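PKS (PDB 4OQJ) probably catalyses decarboxylative condensation of acyl units, extending the growing chain as a ketosynthase of an AT-less type I polyketide synthase for oxazolomycin. Local coordinates at residues V318-V323 against F348-A353; A310-I315 against H444-E449; F663-I668 against T681-G686; A567-E572 against A605-G610. All blocks are in the same frame, centred on the assembly; numbering follows the deposited sequence.

The four contacts form two pairs in separate regions of the chain. Contacts 1 and 2, centres about 12 Å apart, belong to the ketosynthase and both lean on helix 302-316. Contacts 3 and 4, centres about 9 Å apart, lie in a helical region with centres 44 to 59 Å from those of the first pair; Leu608 of contact 4 packs on Leu667 and Ile668 of contact 3, and Trp611 borders both. All touching residues are buried in contact 2, whereas the others each include a partly exposed one: Arg350, Phe683 and Ala569. Polar links join the first pair: Arg350 holds Gln313, and a water bridges Gln313 and His444. Contacts 3 and 4 are almost wholly hydrocarbon.

Contact 1: V318-V323 against F348-A353; sequences VGPETV and FNREGA
Phe348 (chi1 -87°) turns its ring end toward Pro320 and Val323. CG1 of Val323 lies at the ring edge, near its plane, 3.9 Å from CZ of Phe348. The two side chains lie at about a right angle. Pro320 packs beside the ring: its CB is 3.9 Å from Phe348 CD2, while its carbonyl O comes obliquely to within 3.5 Å of Phe348 CE2. The pyrrolidine ring also presses on the opposite backbone, CG of Pro320 being 3.3 Å from Phe348 O. Farther out, Arg350 has CG wedged between its backbone N and carbonyl carbon (chi1 72°) and then runs extended, which returns its guanidinium to within 4.2 Å of Pro320 CG at NH1. That group is well tethered: NH1 bonds to Ala347 O and Gln313 OE1, and NH2 forms a salt bridge with Glu314. The short 3-10 turn bearing Pro320 is closed by Gly319 O, which accepts from Thr322 N at 2.9 Å and from Thr322 OG1 at 2.7 Å, the hydroxyl lying in the carbonyl plane. Phe348 also packs edge-to-face with Phe413 and rests on Val309 of helix 302-316. The contact thus joins the two loops entering the adjacent parallel strands 325-327 and 360-363, at one end of the beta-alpha-beta crossover made through helix 336-348.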
# COMPACT_ATOMS: atom_id res chain seq x y z
N VAL A 318 9.36 -8.75 -21.64
CA VAL A 318 10.30 -7.90 -22.35
C VAL A 318 11.70 -8.49 -22.16
O VAL A 318 12.16 -8.66 -21.03
CB VAL A 318 10.22 -6.45 -21.81
CG1 VAL A 318 11.45 -5.63 -22.15
CG2 VAL A 318 8.95 -5.77 -22.34
N GLY A 319 12.36 -8.81 -23.27
CA GLY A 319 13.70 -9.37 -23.20
C GLY A 319 14.70 -8.28 -22.90
O GLY A 319 14.54 -7.15 -23.39
N PRO A 320 15.72 -8.59 -22.09
CA PRO A 320 16.68 -7.55 -21.71
C PRO A 320 17.37 -6.90 -22.91
O PRO A 320 17.76 -5.73 -22.84
CB PRO A 320 17.70 -8.30 -20.83
CG PRO A 320 17.53 -9.76 -21.19
CD PRO A 320 16.08 -9.91 -21.52
N GLU A 321 17.52 -7.66 -24.00
CA GLU A 321 18.19 -7.14 -25.19
C GLU A 321 17.33 -6.09 -25.91
O GLU A 321 17.82 -5.41 -26.80
CB GLU A 321 18.56 -8.30 -26.15
CG GLU A 321 17.42 -8.89 -27.00
CD GLU A 321 16.44 -9.76 -26.23
OE1 GLU A 321 16.63 -9.99 -25.02
OE2 GLU A 321 15.46 -10.22 -26.85
N THR A 322 16.05 -5.95 -25.53
CA THR A 322 15.17 -4.97 -26.17
C THR A 322 15.05 -3.66 -25.38
O THR A 322 14.36 -2.73 -25.80
CB THR A 322 13.74 -5.54 -26.37
OG1 THR A 322 13.08 -5.65 -25.11
CG2 THR A 322 13.80 -6.90 -27.06
N VAL A 323 15.72 -3.60 -24.24
CA VAL A 323 15.75 -2.41 -23.40
C VAL A 323 16.94 -1.55 -23.81
O VAL A 323 18.06 -2.07 -23.85
CB VAL A 323 15.82 -2.80 -21.89
CG1 VAL A 323 15.96 -1.57 -21.02
CG2 VAL A 323 14.59 -3.61 -21.49
N PHE A 348 20.48 -8.53 -16.77
CA PHE A 348 20.41 -8.41 -18.22
C PHE A 348 21.06 -9.61 -18.91
O PHE A 348 20.61 -10.03 -19.97
CB PHE A 348 21.06 -7.10 -18.69
CG PHE A 348 20.10 -5.92 -18.70
CD1 PHE A 348 19.45 -5.52 -17.55
CD2 PHE A 348 19.86 -5.23 -19.88
CE1 PHE A 348 18.56 -4.44 -17.58
CE2 PHE A 348 18.99 -4.15 -19.91
CZ PHE A 348 18.33 -3.75 -18.76
N ASN A 349 22.10 -10.19 -18.29
CA ASN A 349 22.85 -11.30 -18.90
C ASN A 349 22.33 -12.67 -18.49
O ASN A 349 22.95 -13.69 -18.79
CB ASN A 349 24.33 -11.22 -18.52
CG ASN A 349 25.05 -10.03 -19.14
OD1 ASN A 349 24.71 -9.59 -20.24
ND2 ASN A 349 26.06 -9.52 -18.44
N ARG A 350 21.19 -12.72 -17.80
CA ARG A 350 20.76 -13.95 -17.16
C ARG A 350 20.40 -15.08 -18.14
O ARG A 350 20.47 -16.25 -17.78
CB ARG A 350 19.56 -13.67 -16.24
CG ARG A 350 18.24 -13.38 -16.97
CD ARG A 350 17.13 -12.97 -15.99
NE ARG A 350 15.86 -12.73 -16.68
CZ ARG A 350 15.52 -11.59 -17.27
NH1 ARG A 350 16.36 -10.56 -17.27
NH2 ARG A 350 14.35 -11.47 -17.87
N GLU A 351 20.04 -14.72 -19.37
CA GLU A 351 19.55 -15.71 -20.33
C GLU A 351 20.66 -16.21 -21.26
O GLU A 351 20.39 -16.79 -22.31
CB GLU A 351 18.40 -15.13 -21.16
N GLY A 352 21.91 -15.98 -20.88
CA GLY A 352 23.04 -16.45 -21.65
C GLY A 352 24.33 -15.77 -21.25
O GLY A 352 24.70 -15.76 -20.07
N ALA A 353 25.02 -15.22 -22.24
CA ALA A 353 26.25 -14.47 -22.01
C ALA A 353 26.00 -12.98 -22.21
O ALA A 353 24.84 -12.53 -22.24
CB ALA A 353 27.36 -14.97 -22.93

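Contact 2: A310-I315 against H444-E449; sequences AEAQEI and HVIVEE
Ala312 lies against His444 and Ile446 where helix 302-316 packs on one of the two mixed sheets of the thiolase fold, the fold of ketosynthases. Within these segments the helix and strand 444-448 run in roughly the same direction, their axes 7.7 Å apart at closest and inclined at -37°. Alanine permits a near approach: its CB sits 3.5 Å from His444 O and also meets the imidazole at the ring edge, in plane, 3.7 Å from CD2 of His444. One strand repeat farther on, Ile446 supplies the second support. Its CG1 lies 4.1 Å from Ala312 CB and touches the helix backbone at the Ala312 carbonyl. At the end of the same side chain, CD1 of Ile446 meets CG of Gln313 at 3.9 Å, the two chains at about a right angle. Gln313 is extended beyond CG, its NE2 reaching the water that His444 also binds. The strand is held on both edges by backbone bonds, of His444 with Ala286 and of Val445 with Val433, on its two neighbouring strands, and Ala312 rests on Ala286 as well. In the second shell Arg350 bonds to Gln313 OE1, and Ser434 OG is hydrogen-bonded to His444 ND1; each side chain thus has a second polar partner that fixes its rotation. A water bridges the two, accepting from NE2 of Gln313 at 2.9 Å and hydrogen-bonded to NE2 of His444 at 2.9 Å.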
# COMPACT_ATOMS: atom_id res chain seq x y z
N ALA A 310 15.04 -8.41 -13.09
CA ALA A 310 14.69 -9.59 -13.86
C ALA A 310 13.19 -9.86 -13.76
O ALA A 310 12.54 -10.16 -14.76
CB ALA A 310 15.50 -10.80 -13.37
N GLU A 311 12.64 -9.73 -12.56
CA GLU A 311 11.22 -10.01 -12.31
C GLU A 311 10.33 -9.07 -13.10
O GLU A 311 9.32 -9.46 -13.66
CB GLU A 311 10.89 -9.90 -10.81
CG GLU A 311 9.46 -10.33 -10.47
CD GLU A 311 9.09 -10.17 -8.99
OE1 GLU A 311 9.98 -10.04 -8.13
OE2 GLU A 311 7.88 -10.20 -8.69
N ALA A 312 10.72 -7.80 -13.15
CA ALA A 312 9.94 -6.81 -13.91
C ALA A 312 9.96 -7.13 -15.41
O ALA A 312 8.92 -7.06 -16.07
CB ALA A 312 10.49 -5.42 -13.66
N GLN A 313 11.12 -7.48 -15.94
CA GLN A 313 11.22 -7.81 -17.35
C GLN A 313 10.40 -9.06 -17.69
O GLN A 313 9.74 -9.11 -18.73
CB GLN A 313 12.69 -8.03 -17.76
CG GLN A 313 13.50 -6.76 -17.74
CD GLN A 313 14.95 -6.99 -18.11
OE1 GLN A 313 15.39 -8.13 -18.27
NE2 GLN A 313 15.70 -5.91 -18.24
N GLU A 314 10.43 -10.05 -16.81
CA GLU A 314 9.69 -11.29 -17.05
C GLU A 314 8.21 -11.00 -17.08
O GLU A 314 7.49 -11.48 -17.94
CB GLU A 314 10.00 -12.34 -15.97
CG GLU A 314 11.37 -12.96 -16.06
CD GLU A 314 11.57 -13.76 -17.34
OE1 GLU A 314 10.56 -14.18 -17.97
OE2 GLU A 314 12.74 -13.97 -17.73
N ILE A 315 7.75 -10.19 -16.13
CA ILE A 315 6.34 -9.85 -16.02
C ILE A 315 5.89 -9.06 -17.24
O ILE A 315 4.77 -9.22 -17.74
CB ILE A 315 6.09 -9.03 -14.71
CG1 ILE A 315 5.57 -9.95 -13.61
CG2 ILE A 315 5.14 -7.87 -14.93
CD1 ILE A 315 4.14 -10.41 -13.81
N HIS A 444 11.23 -1.91 -9.75
CA HIS A 444 11.68 -1.66 -11.12
C HIS A 444 10.45 -1.69 -12.03
O HIS A 444 9.58 -2.54 -11.88
CB HIS A 444 12.71 -2.70 -11.56
CG HIS A 444 13.39 -2.38 -12.86
ND1 HIS A 444 14.48 -1.54 -12.95
CD2 HIS A 444 13.15 -2.83 -14.12
CE1 HIS A 444 14.89 -1.49 -14.21
NE2 HIS A 444 14.11 -2.27 -14.94
N VAL A 445 10.38 -0.72 -12.93
CA VAL A 445 9.24 -0.53 -13.82
C VAL A 445 9.73 -0.53 -15.28
O VAL A 445 10.75 0.10 -15.61
CB VAL A 445 8.53 0.79 -13.49
CG1 VAL A 445 7.44 1.13 -14.50
CG2 VAL A 445 7.98 0.72 -12.09
N ILE A 446 9.01 -1.25 -16.14
CA ILE A 446 9.34 -1.30 -17.56
C ILE A 446 8.38 -0.40 -18.29
O ILE A 446 7.15 -0.55 -18.17
CB ILE A 446 9.24 -2.72 -18.14
CG1 ILE A 446 10.13 -3.71 -17.36
CG2 ILE A 446 9.57 -2.71 -19.64
CD1 ILE A 446 11.60 -3.36 -17.35
N VAL A 447 8.93 0.53 -19.05
CA VAL A 447 8.15 1.54 -19.75
C VAL A 447 8.47 1.49 -21.25
O VAL A 447 9.63 1.36 -21.62
CB VAL A 447 8.43 2.98 -19.23
CG1 VAL A 447 7.43 3.95 -19.79
CG2 VAL A 447 8.39 3.03 -17.71
N GLU A 448 7.43 1.60 -22.08
CA GLU A 448 7.57 1.61 -23.53
C GLU A 448 7.01 2.91 -24.13
O GLU A 448 6.11 3.56 -23.56
CB GLU A 448 6.86 0.39 -24.12
CG GLU A 448 7.06 0.18 -25.61
CD GLU A 448 6.49 -1.15 -26.09
OE1 GLU A 448 7.12 -2.20 -25.86
OE2 GLU A 448 5.39 -1.14 -26.69
N GLU A 449 7.54 3.30 -25.28
CA GLU A 449 7.05 4.49 -25.94
C GLU A 449 5.59 4.25 -26.33
O GLU A 449 5.16 3.11 -26.50
CB GLU A 449 7.91 4.82 -27.16
CG GLU A 449 7.84 3.78 -28.27
CD GLU A 449 8.60 4.24 -29.51
OE1 GLU A 449 8.28 5.35 -29.99
OE2 GLU A 449 9.51 3.52 -29.97
O HOH W 1 14.94 -3.16 -17.53

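Contact 3: F663-I668 against T681-G686; sequences FLLGLI and TVFHQG
Aliphatic-aromatic contacts carry this interface, with Phe683 reaching out from its short helix to Ile668 and Leu665 of helix 660-673. Ile668 reaches from the opposite direction, its CD1 3.4 Å from Phe683 CE1, oblique to the ring. Leu665 arrives at about a right angle to the phenylalanine side chain and sets CD2 at the ring edge, in plane, 3.7 Å from Phe683 CZ. CG of Phe683, anti to the backbone N (chi1 -174°), extends the ring toward helix 660-673 across a wide spacing: the nearest CA atoms, those of Phe683 and Ile668, are 10.5 Å apart. Aromatic contacts steady the same ring. His684 offers a face to it, with Phe683 CD2 3.7 Å above the imidazole plane and offset toward the rim, and both Trp611 and Trp680 meet it edge-to-face. Polar bonds lie to the side: Asp679 OD1 accepts from Val682 N near the start of the short helix, and His684 ND1 is bonded to Glu687. A single phenylalanine side chain thus ties the short helix 680-684 to a longer one, in a region consistent with the flanking subdomain that follows ketosynthases in AT-less synthases.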
# COMPACT_ATOMS: atom_id res chain seq x y z
N PHE A 663 -24.17 30.59 -34.18
CA PHE A 663 -25.12 31.27 -33.32
C PHE A 663 -25.50 30.41 -32.12
O PHE A 663 -25.53 30.88 -30.98
CB PHE A 663 -26.40 31.64 -34.07
CG PHE A 663 -27.51 32.04 -33.14
CD1 PHE A 663 -27.52 33.30 -32.57
CD2 PHE A 663 -28.51 31.15 -32.80
CE1 PHE A 663 -28.53 33.68 -31.69
CE2 PHE A 663 -29.53 31.52 -31.93
CZ PHE A 663 -29.53 32.78 -31.38
N LEU A 664 -25.80 29.15 -32.39
CA LEU A 664 -26.21 28.22 -31.34
C LEU A 664 -25.12 28.06 -30.28
O LEU A 664 -25.41 28.03 -29.09
CB LEU A 664 -26.54 26.87 -31.94
CG LEU A 664 -27.05 25.81 -30.97
CD1 LEU A 664 -28.22 26.34 -30.16
CD2 LEU A 664 -27.46 24.58 -31.74
N LEU A 665 -23.87 27.97 -30.71
CA LEU A 665 -22.76 27.82 -29.76
C LEU A 665 -22.57 29.08 -28.91
O LEU A 665 -22.26 29.00 -27.74
CB LEU A 665 -21.47 27.49 -30.51
CG LEU A 665 -21.38 26.12 -31.20
CD1 LEU A 665 -20.08 26.03 -31.99
CD2 LEU A 665 -21.48 25.00 -30.20
N GLY A 666 -22.77 30.25 -29.52
CA GLY A 666 -22.71 31.51 -28.80
C GLY A 666 -23.81 31.63 -27.76
O GLY A 666 -23.60 32.21 -26.69
N LEU A 667 -24.97 31.08 -28.09
CA LEU A 667 -26.11 31.01 -27.18
C LEU A 667 -25.78 30.17 -25.95
O LEU A 667 -25.97 30.60 -24.81
CB LEU A 667 -27.31 30.43 -27.93
CG LEU A 667 -28.64 30.24 -27.21
CD1 LEU A 667 -29.06 31.48 -26.47
CD2 LEU A 667 -29.69 29.87 -28.25
N ILE A 668 -25.28 28.96 -26.19
CA ILE A 668 -24.87 28.07 -25.11
C ILE A 668 -23.83 28.75 -24.24
O ILE A 668 -23.89 28.70 -23.01
CB ILE A 668 -24.30 26.75 -25.64
CG1 ILE A 668 -25.38 25.97 -26.38
CG2 ILE A 668 -23.71 25.91 -24.51
CD1 ILE A 668 -24.87 24.75 -27.11
N THR A 681 -21.20 16.08 -21.29
CA THR A 681 -21.11 14.70 -21.76
C THR A 681 -22.16 14.46 -22.83
O THR A 681 -21.86 13.90 -23.89
CB THR A 681 -21.28 13.69 -20.61
OG1 THR A 681 -20.19 13.83 -19.71
CG2 THR A 681 -21.29 12.26 -21.14
N VAL A 682 -23.39 14.89 -22.57
CA VAL A 682 -24.43 14.76 -23.57
C VAL A 682 -24.11 15.64 -24.78
O VAL A 682 -24.32 15.24 -25.93
CB VAL A 682 -25.82 15.14 -23.01
CG1 VAL A 682 -26.88 15.04 -24.11
CG2 VAL A 682 -26.19 14.24 -21.84
N PHE A 683 -23.61 16.84 -24.53
CA PHE A 683 -23.29 17.75 -25.61
C PHE A 683 -22.31 17.16 -26.63
O PHE A 683 -22.45 17.38 -27.83
CB PHE A 683 -22.72 19.04 -25.04
CG PHE A 683 -22.49 20.10 -26.07
CD1 PHE A 683 -23.57 20.79 -26.62
CD2 PHE A 683 -21.21 20.41 -26.49
CE1 PHE A 683 -23.37 21.77 -27.57
CE2 PHE A 683 -21.00 21.40 -27.45
CZ PHE A 683 -22.08 22.07 -27.98
N HIS A 684 -21.32 16.41 -26.13
CA HIS A 684 -20.26 15.84 -26.98
C HIS A 684 -20.51 14.37 -27.38
O HIS A 684 -19.67 13.76 -28.05
CB HIS A 684 -18.91 15.96 -26.28
CG HIS A 684 -18.38 17.36 -26.24
ND1 HIS A 684 -17.89 18.00 -27.36
CD2 HIS A 684 -18.29 18.26 -25.23
CE1 HIS A 684 -17.52 19.23 -27.04
NE2 HIS A 684 -17.76 19.41 -25.76
N GLN A 685 -21.66 13.82 -26.98
CA GLN A 685 -22.08 12.45 -27.32
C GLN A 685 -21.75 11.97 -28.74
O GLN A 685 -21.07 10.96 -28.92
CB GLN A 685 -23.59 12.32 -27.17
CG GLN A 685 -24.06 11.56 -25.97
CD GLN A 685 -25.57 11.65 -25.81
OE1 GLN A 685 -26.28 12.09 -26.71
NE2 GLN A 685 -26.06 11.23 -24.65
N GLY A 686 -22.28 12.68 -29.73
CA GLY A 686 -22.27 12.20 -31.10
C GLY A 686 -20.93 12.14 -31.80
O GLY A 686 -20.87 11.88 -33.00

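Contact 4: A567-E572 against A605-G610; sequences AAAFRE and ARALAG
Phe570 meets Ala607 through its backbone, with N of Phe570 4.4 Å from CB of Ala607, while its ring passes beside this segment and lies instead on Val600, Ala603 and Thr604, earlier on the same helix. CG anti to the backbone N (chi1 176°) carries the ring onto those residues. Phe574 is a ring neighbour, the two planes inclined at about 30°. The other flat group, the guanidinium of Arg571, belongs to the far side of the helix: Ala568 CA lies over one face, 3.5 Å above the plane and offset toward the rim, and NH2 is hydrogen-bonded to Tyr564 O. At the centre of the contact are two methyl groups, CB of Ala569 and CB of Ala607, lying alongside each other, 4.2 Å apart. Because neither residue extends beyond CB, the helix backbones come close, with CA of Ala569 5.5 Å from CA of Ala607. The buried area is small, and the fit relies on van der Waals contact between alanines. Ala567, at the N-cap position, marks the break between helices 557-566 and 568-581, and its carbonyl O takes the first helical bond from Arg571 N at 3.0 Å. Around this point Trp611, just beyond helix 594-610, covers Ala569, and Phe570 reaches back to Leu563 and Tyr564 of helix 557-566. Leu608 turns to helix 660-673, so helix 594-610 packs on both helix 568-581 and helix 660-673.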
# COMPACT_ATOMS: atom_id res chain seq x y z
N ALA A 567 -26.92 20.64 -37.05
CA ALA A 567 -27.15 20.21 -35.66
C ALA A 567 -28.23 19.11 -35.56
O ALA A 567 -29.42 19.37 -35.72
CB ALA A 567 -27.53 21.42 -34.80
N ALA A 568 -27.79 17.90 -35.26
CA ALA A 568 -28.68 16.74 -35.19
C ALA A 568 -29.78 16.94 -34.17
O ALA A 568 -30.92 16.56 -34.41
CB ALA A 568 -27.88 15.48 -34.87
N ALA A 569 -29.45 17.54 -33.03
CA ALA A 569 -30.43 17.73 -31.96
C ALA A 569 -31.51 18.72 -32.41
O ALA A 569 -32.69 18.57 -32.09
CB ALA A 569 -29.74 18.22 -30.69
N PHE A 570 -31.10 19.73 -33.17
CA PHE A 570 -32.05 20.70 -33.69
C PHE A 570 -32.99 20.01 -34.66
O PHE A 570 -34.21 20.15 -34.58
CB PHE A 570 -31.33 21.86 -34.38
CG PHE A 570 -32.26 22.85 -35.04
CD1 PHE A 570 -32.78 23.91 -34.31
CD2 PHE A 570 -32.61 22.73 -36.37
CE1 PHE A 570 -33.62 24.83 -34.90
CE2 PHE A 570 -33.46 23.64 -36.97
CZ PHE A 570 -33.96 24.69 -36.23
N ARG A 571 -32.40 19.26 -35.58
CA ARG A 571 -33.13 18.57 -36.64
C ARG A 571 -34.22 17.69 -36.04
O ARG A 571 -35.36 17.70 -36.51
CB ARG A 571 -32.16 17.75 -37.50
CG ARG A 571 -32.72 17.31 -38.83
CD ARG A 571 -31.63 16.83 -39.78
NE ARG A 571 -30.70 15.88 -39.17
CZ ARG A 571 -29.40 16.10 -38.93
NH1 ARG A 571 -28.67 15.14 -38.39
NH2 ARG A 571 -28.83 17.26 -39.24
N GLU A 572 -33.88 16.95 -34.99
CA GLU A 572 -34.85 16.10 -34.29
C GLU A 572 -36.06 16.89 -33.82
O GLU A 572 -37.20 16.57 -34.18
CB GLU A 572 -34.20 15.40 -33.09
CG GLU A 572 -35.20 14.58 -32.25
CD GLU A 572 -34.65 14.12 -30.90
OE1 GLU A 572 -33.42 14.13 -30.72
OE2 GLU A 572 -35.47 13.76 -30.03
N ALA A 605 -34.79 25.83 -28.31
CA ALA A 605 -35.04 25.70 -26.88
C ALA A 605 -35.01 24.25 -26.42
O ALA A 605 -34.42 23.93 -25.39
CB ALA A 605 -36.37 26.34 -26.50
N ARG A 606 -35.63 23.36 -27.19
CA ARG A 606 -35.62 21.94 -26.83
C ARG A 606 -34.21 21.34 -26.95
O ARG A 606 -33.84 20.47 -26.17
CB ARG A 606 -36.59 21.16 -27.72
CG ARG A 606 -38.06 21.56 -27.59
CD ARG A 606 -38.51 21.72 -26.14
NE ARG A 606 -38.44 20.47 -25.39
CZ ARG A 606 -38.20 20.38 -24.08
NH1 ARG A 606 -37.99 21.46 -23.34
NH2 ARG A 606 -38.17 19.18 -23.51
N ALA A 607 -33.42 21.81 -27.91
CA ALA A 607 -32.07 21.29 -28.05
C ALA A 607 -31.24 21.72 -26.83
O ALA A 607 -30.48 20.93 -26.29
CB ALA A 607 -31.43 21.77 -29.34
N LEU A 608 -31.43 22.96 -26.39
CA LEU A 608 -30.74 23.45 -25.21
C LEU A 608 -31.13 22.61 -24.00
O LEU A 608 -30.27 22.29 -23.18
CB LEU A 608 -31.07 24.91 -24.93
CG LEU A 608 -30.54 25.95 -25.92
CD1 LEU A 608 -31.15 27.30 -25.60
CD2 LEU A 608 -29.02 26.02 -25.89
N ALA A 609 -32.42 22.29 -23.89
CA ALA A 609 -32.93 21.52 -22.75
C ALA A 609 -32.29 20.14 -22.73
O ALA A 609 -31.84 19.67 -21.68
CB ALA A 609 -34.44 21.40 -22.81
N GLY A 610 -32.24 19.50 -23.90
CA GLY A 610 -31.58 18.21 -24.06
C GLY A 610 -30.10 18.23 -23.70
O GLY A 610 -29.51 17.20 -23.37